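Local coordinates for protein 6-phosphogluconolactonase (Shewanella baltica, PDB 3NWP) that probably hydrolyses 6-phosphogluconolactone to 6-phosphogluconate, the second step of the oxidative pentose phosphate pathway, at residues Val133-Gly138 with Ser181-Ser186; Arg217-Leu220 with Pro226-Val229. One frame throughout, in Å; residues are numbered along the deposited sequence.

Interaction 1 of 2, residues Val133-Gly138 with Ser181-Ser186; sequences VVLGMG and SAILNS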
# COMPACT_ATOMS: atom_id res chain seq x y z
N VAL A 133 5.56 3.31 2.45
CA VAL A 133 4.26 2.74 2.06
C VAL A 133 4.12 2.90 0.58
O VAL A 133 4.26 4.00 0.03
CB VAL A 133 3.13 3.49 2.76
CG1 VAL A 133 1.74 3.03 2.27
CG2 VAL A 133 3.24 3.34 4.28
N VAL A 134 3.78 1.81 -0.12
CA VAL A 134 3.59 1.80 -1.57
C VAL A 134 2.11 1.51 -1.82
O VAL A 134 1.60 0.46 -1.41
CB VAL A 134 4.45 0.77 -2.28
CG1 VAL A 134 4.31 0.98 -3.83
CG2 VAL A 134 5.92 0.88 -1.82
N LEU A 135 1.42 2.48 -2.41
CA LEU A 135 0.02 2.44 -2.71
C LEU A 135 -0.30 2.29 -4.22
O LEU A 135 0.52 2.69 -5.08
CB LEU A 135 -0.69 3.69 -2.15
CG LEU A 135 -0.60 3.92 -0.64
CD1 LEU A 135 -1.42 5.24 -0.35
CD2 LEU A 135 -1.24 2.72 0.08
N GLY A 136 -1.51 1.82 -4.50
CA GLY A 136 -2.10 1.92 -5.82
C GLY A 136 -3.39 2.70 -5.72
O GLY A 136 -3.81 3.15 -4.65
N MSE A 137 -4.00 2.88 -6.88
CA MSE A 137 -5.29 3.59 -6.95
C MSE A 137 -6.13 2.90 -7.99
O MSE A 137 -5.69 2.64 -9.10
CB MSE A 137 -5.05 5.02 -7.32
CG MSE A 137 -6.31 5.92 -7.45
SE MSE A 137 -6.04 7.58 -8.31
CE MSE A 137 -5.80 6.84 -10.01
N GLY A 138 -7.40 2.64 -7.63
CA GLY A 138 -8.33 2.06 -8.59
C GLY A 138 -8.93 3.12 -9.51
O GLY A 138 -8.81 4.32 -9.29
N SER A 181 -5.31 6.24 9.58
CA SER A 181 -4.39 6.65 10.63
C SER A 181 -3.08 5.84 10.56
O SER A 181 -1.98 6.40 10.73
CB SER A 181 -5.04 6.57 12.01
OG SER A 181 -5.46 5.29 12.28
N ALA A 182 -3.18 4.54 10.28
CA ALA A 182 -1.98 3.69 10.13
C ALA A 182 -1.16 4.10 8.91
O ALA A 182 0.07 4.23 8.97
CB ALA A 182 -2.38 2.20 9.99
N ILE A 183 -1.82 4.27 7.77
CA ILE A 183 -1.12 4.59 6.48
C ILE A 183 -0.44 5.93 6.57
O ILE A 183 0.68 6.10 6.05
CB ILE A 183 -2.11 4.51 5.30
CG1 ILE A 183 -2.51 3.08 5.00
CG2 ILE A 183 -1.62 5.22 3.99
CD1 ILE A 183 -1.40 2.12 4.45
N LEU A 184 -1.10 6.93 7.17
CA LEU A 184 -0.51 8.28 7.27
C LEU A 184 0.54 8.41 8.35
O LEU A 184 1.36 9.35 8.25
CB LEU A 184 -1.60 9.34 7.43
CG LEU A 184 -2.49 9.54 6.24
CD1 LEU A 184 -3.48 10.66 6.57
CD2 LEU A 184 -1.72 9.83 4.87
N ASN A 185 0.63 7.43 9.26
CA ASN A 185 1.72 7.41 10.26
C ASN A 185 2.91 6.69 9.61
O ASN A 185 3.26 5.57 9.94
CB ASN A 185 1.32 6.74 11.57
CG ASN A 185 2.37 6.95 12.66
OD1 ASN A 185 3.11 7.94 12.66
ND2 ASN A 185 2.47 6.00 13.55
N SER A 186 3.45 7.41 8.65
CA SER A 186 4.50 6.91 7.79
C SER A 186 5.37 8.08 7.44
O SER A 186 4.99 9.25 7.53
CB SER A 186 3.92 6.29 6.53
OG SER A 186 3.12 7.21 5.83

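Interaction 2 of 2, residues Arg217-Leu220 with Pro226-Val229; sequences RAVL and PVDV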
# COMPACT_ATOMS: atom_id res chain seq x y z
N ARG A 217 -7.88 10.63 -2.21
CA ARG A 217 -7.69 11.98 -1.76
C ARG A 217 -7.27 12.16 -0.32
O ARG A 217 -6.67 13.17 0.03
CB ARG A 217 -9.01 12.80 -2.02
CG ARG A 217 -9.33 12.92 -3.51
CD ARG A 217 -10.78 13.37 -3.74
NE ARG A 217 -11.03 13.72 -5.12
CZ ARG A 217 -12.24 13.80 -5.68
NH1 ARG A 217 -13.32 13.45 -4.96
NH2 ARG A 217 -12.39 14.17 -6.96
N ALA A 218 -7.60 11.18 0.55
CA ALA A 218 -7.15 11.27 1.93
C ALA A 218 -5.64 11.26 2.07
O ALA A 218 -5.08 11.88 2.97
CB ALA A 218 -7.78 10.15 2.79
N VAL A 219 -4.98 10.61 1.10
CA VAL A 219 -3.52 10.60 0.98
C VAL A 219 -2.99 11.83 0.22
O VAL A 219 -2.06 12.49 0.67
CB VAL A 219 -3.06 9.31 0.28
CG1 VAL A 219 -1.59 9.35 -0.08
CG2 VAL A 219 -3.35 8.08 1.21
N LEU A 220 -3.69 12.18 -0.86
CA LEU A 220 -3.20 13.30 -1.73
C LEU A 220 -3.40 14.66 -1.14
O LEU A 220 -2.62 15.57 -1.44
CB LEU A 220 -3.88 13.26 -3.08
CG LEU A 220 -3.68 11.98 -3.91
CD1 LEU A 220 -4.39 12.01 -5.26
CD2 LEU A 220 -2.17 11.61 -4.07
N PRO A 226 5.03 12.98 3.14
CA PRO A 226 5.37 13.09 1.73
C PRO A 226 4.75 12.00 0.90
O PRO A 226 4.80 10.82 1.29
CB PRO A 226 6.89 12.92 1.71
CG PRO A 226 7.30 13.36 3.10
CD PRO A 226 6.22 12.90 3.98
N VAL A 227 4.22 12.39 -0.26
CA VAL A 227 3.66 11.48 -1.22
C VAL A 227 4.29 11.78 -2.57
O VAL A 227 4.21 12.91 -3.09
CB VAL A 227 2.13 11.68 -1.35
CG1 VAL A 227 1.58 10.75 -2.45
CG2 VAL A 227 1.45 11.41 -0.06
N ASP A 228 4.92 10.78 -3.17
CA ASP A 228 5.51 10.94 -4.49
C ASP A 228 4.71 10.03 -5.46
O ASP A 228 4.59 8.80 -5.24
CB ASP A 228 6.96 10.51 -4.55
CG ASP A 228 7.91 11.44 -3.79
OD1 ASP A 228 7.57 12.00 -2.73
OD2 ASP A 228 9.05 11.56 -4.27
N VAL A 229 4.15 10.61 -6.52
CA VAL A 229 3.40 9.84 -7.51
C VAL A 229 4.29 9.48 -8.68
O VAL A 229 4.98 10.34 -9.25
CB VAL A 229 2.21 10.67 -8.03
CG1 VAL A 229 1.42 9.89 -9.11
CG2 VAL A 229 1.31 11.13 -6.83

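Interaction 1 of 2, residues Val133-Gly138 with Ser181-Ser186
Val-133 meets the last turn of helix 180-184 and the chain just beyond it with both of its methyls, one on Ile-183 and the other on Ser-186. Its CG1 lies anti to the backbone N (chi1 174°) and reaches CD1 of Ile-183 at 3.9 Å, the two side chains crossing at about a right angle. CG2, on the other branch, rests on CB of Ser-186 at 3.8 Å. Ile-183 divides its branches likewise: the arm through CG1, set anti to the carbonyl carbon (chi1 -71°), bends at CD1 onto Val-133, while the CG2 methyl faces Leu-135 CD1 more loosely, at 4.3 Å. Ser-186 is modelled in two conformers; in the one described, OG donates to O of Ile-183 over 2.7 Å, in the carbonyl plane and at a C=O...donor angle of 155°, a bond that need not be permanent. Asn-185, the first residue past the helix, is the centre of an inverse gamma turn, and Ser-186 follows it. The contact lays the short helix against strand 132-135, which runs between strands 39-43 and 189-194 in the sheet of this Rossmann-like alpha/beta fold. The closest approaches between the segments are thus between carbon atoms, and in this conformer the serine hydroxyl bonds within its own segment, its CB nearer than OG to Val-133 CG2.

Interaction 2 of 2, residues Arg217-Leu220 with Pro226-Val229
Helix 217-220 and the start of strand 227-232 come closest in backbone at Leu-220 and Val-227, whose CA atoms are 7.1 Å apart, and side chains bridge that separation. Val-227 is the centre of the contact, its CB directed at the helix and both methyls engaged. CG2 meets CG1 of Val-219 at 3.7 Å and lies equally near that residue's carbonyl O, so it sits against the helix backbone as well as the side chain. The other methyl, CG1, is anti to the backbone N (chi1 177°), which carries it to CD2 of Leu-220 at 4.2 Å. The side chains of Val-219 and Leu-220 each cross that of Val-227 at about a right angle. Leu-220 reaches over by its CD2 branch, which also approaches CG2 of Val-229 at 4.5 Å, two residues farther along the same face of the strand. This is a local helix-to-strand connection in an alpha/beta fold: six residues link the short helix to strand 227-232, which enters the sheet parallel to both strand 189-194 and strand 8-11. Around the contact, Ile-189 of strand 189-194 touches Val-219 and Val-227, and Tyr-202 of helix 196-206 touches Leu-220 and Val-229. Cutting Val-227 back to an alanine removes both gamma methyls, which is likely to open a gap beside Val-219 and leave Leu-220 CD2 with less to pack on. The backbone N of Val-227 is hydrogen-bonded to O1 of a glycerol, probably from the crystallisation liquor, that also lies about 3 Å from the valine side chain.

How the interactions relate
Interactions 1 and 2 follow one another along the chain, and their centres are about 8 Å apart. They touch directly: Leu-135 CD1 of interaction 1 packs on Val-219 CG2 of interaction 2 at 3.8 Å, and Leu-184 CD1 lies 4.1 Å from Ala-218 O. Strand 189-194 also connects them, pairing in parallel with strand 132-135 and with strand 227-232; its Ile-189, a neighbour of interaction 2, touches Leu-135 and Leu-184 as well. Helices 180-184 and 217-220 therefore both pack against the same sheet. Interaction 1 lies nearer the chain centre, about 5 Å from it to the centre of the contact against 12 Å, while interaction 2 borders the bound glycerol.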